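Local atomic coordinates of SnoaL-like domain-containing protein (Burkholderia thailandensis E264, PDB entry 3EC9), a protein that is of unknown function but belongs to the SnoaL-like group of the NTF2 superfamily, whose cone-shaped fold often encloses a pocket for small molecules. Residues A32-I37 and D59-N64. Sequence-based numbering, arbitrary orientation. Where two conformers were deposited one is given.
Sequences AMMADI and DEIVRN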
# COMPACT_ATOMS: atom_id res chain seq x y z
N ALA B 32 -10.14 1.62 23.00
CA ALA B 32 -9.33 0.43 22.69
C ALA B 32 -8.48 0.63 21.42
O ALA B 32 -7.33 0.19 21.38
CB ALA B 32 -10.21 -0.84 22.55
N MSE B 33 -9.02 1.28 20.40
CA MSE B 33 -8.23 1.57 19.19
C MSE B 33 -6.91 2.22 19.52
O MSE B 33 -5.87 1.85 18.96
CB MSE B 33 -8.96 2.53 18.28
CG MSE B 33 -10.01 1.89 17.45
SE MSE B 33 -10.70 3.30 16.33
CE MSE B 33 -12.50 2.64 16.16
N MSE B 34 -6.96 3.22 20.41
CA MSE B 34 -5.80 4.05 20.71
C MSE B 34 -4.98 3.61 21.93
O MSE B 34 -3.95 4.21 22.25
CB MSE B 34 -6.23 5.54 20.89
CG MSE B 34 -6.96 6.19 19.72
SE MSE B 34 -5.70 6.61 18.26
CE MSE B 34 -6.07 5.07 17.24
N ALA B 35 -5.38 2.52 22.56
CA ALA B 35 -4.81 2.08 23.87
C ALA B 35 -3.30 1.84 23.80
O ALA B 35 -2.58 2.10 24.81
CB ALA B 35 -5.50 0.83 24.38
N ASP B 36 -2.81 1.32 22.66
CA ASP B 36 -1.40 0.95 22.54
C ASP B 36 -0.60 1.95 21.69
O ASP B 36 0.55 1.68 21.32
CB ASP B 36 -1.23 -0.46 21.98
CG ASP B 36 -1.87 -1.50 22.88
OD1 ASP B 36 -1.58 -1.50 24.12
OD2 ASP B 36 -2.66 -2.30 22.36
N ILE B 37 -1.20 3.11 21.39
CA ILE B 37 -0.52 4.14 20.62
C ILE B 37 0.56 4.79 21.48
O ILE B 37 0.28 5.30 22.58
CB ILE B 37 -1.54 5.17 20.10
CG1 ILE B 37 -2.49 4.52 19.11
CG2 ILE B 37 -0.88 6.36 19.39
CD1 ILE B 37 -1.92 4.10 17.70
N ASP B 59 -4.82 11.91 20.16
CA ASP B 59 -5.82 12.99 19.99
C ASP B 59 -5.92 13.46 18.57
O ASP B 59 -7.02 13.65 18.04
CB ASP B 59 -5.54 14.21 20.90
CG ASP B 59 -6.46 15.40 20.61
OD1 ASP B 59 -7.70 15.31 20.83
OD2 ASP B 59 -5.95 16.44 20.15
N GLU B 60 -4.76 13.70 17.94
CA GLU B 60 -4.72 14.13 16.55
C GLU B 60 -5.35 13.11 15.63
O GLU B 60 -6.15 13.44 14.74
CB GLU B 60 -3.28 14.37 16.10
CG GLU B 60 -2.69 15.68 16.59
CD GLU B 60 -1.22 15.80 16.25
OE1 GLU B 60 -0.84 15.50 15.09
OE2 GLU B 60 -0.44 16.21 17.15
N ILE B 61 -4.99 11.85 15.85
CA ILE B 61 -5.48 10.78 14.99
C ILE B 61 -7.00 10.69 15.11
O ILE B 61 -7.72 10.60 14.11
CB ILE B 61 -4.82 9.44 15.37
CG1 ILE B 61 -3.31 9.54 15.09
CG2 ILE B 61 -5.44 8.29 14.55
CD1 ILE B 61 -2.43 8.47 15.92
N VAL B 62 -7.52 10.76 16.33
CA VAL B 62 -8.98 10.62 16.49
C VAL B 62 -9.67 11.81 15.84
O VAL B 62 -10.60 11.66 15.07
CB VAL B 62 -9.36 10.51 17.99
CG1 VAL B 62 -10.85 10.66 18.18
CG2 VAL B 62 -8.80 9.21 18.61
N ARG B 63 -9.21 13.01 16.15
CA ARG B 63 -9.87 14.22 15.61
C ARG B 63 -9.70 14.40 14.11
O ARG B 63 -10.63 14.70 13.42
CB ARG B 63 -9.39 15.48 16.32
CG ARG B 63 -9.97 15.71 17.73
CD ARG B 63 -9.60 17.10 18.27
NE ARG B 63 -8.17 17.24 18.31
CZ ARG B 63 -7.41 17.79 17.36
NH1 ARG B 63 -7.94 18.47 16.31
NH2 ARG B 63 -6.09 17.71 17.50
N ASN B 64 -8.48 14.27 13.61
CA ASN B 64 -8.18 14.66 12.22
C ASN B 64 -8.29 13.52 11.21
O ASN B 64 -8.26 13.75 10.00
CB ASN B 64 -6.81 15.32 12.13
CG ASN B 64 -6.63 16.50 13.12
OD1 ASN B 64 -7.59 17.25 13.42
ND2 ASN B 64 -5.38 16.68 13.63
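M34, a selenomethionine, reaches helix 58-72 with its CG and SE, and both atoms find the same methyl: V62 CG2 lies 3.7 Å from M34 CG and 4.1 Å from M34 SE. The selenium is shared, since I61 CG2 also stands 4.1 Å from M34 SE, which sets SE against branches of two successive helix residues. Two torsions put it there: chi1 of -57° holds CG anti to the carbonyl carbon, beside the backbone N, and chi2 of -75° bends the chain, which runs obliquely across both I61 and V62. I61 offers its two branches to different partners. CG2 meets the selenium, whereas I61 CD1 extends to I37 CG2 at 4.3 Å.

In the NTF2-like alpha+beta cone, the contact joins the short helix 30-34 and the turn that involves M34 to the first turns of helix 58-72. This type I turn, from M34 to I37, with I37 N bonded to M34 O at 3.1 Å, carries both residues that face the second helix. I37 and I61 also both touch W43 of strand 41-45. Within 59-64, R63 NE and NH2 grip D59 side-on in a salt bridge, both donating to OD2 from one face of the carboxylate; R63 NH2 lies 2.9 Å from D59 OD2.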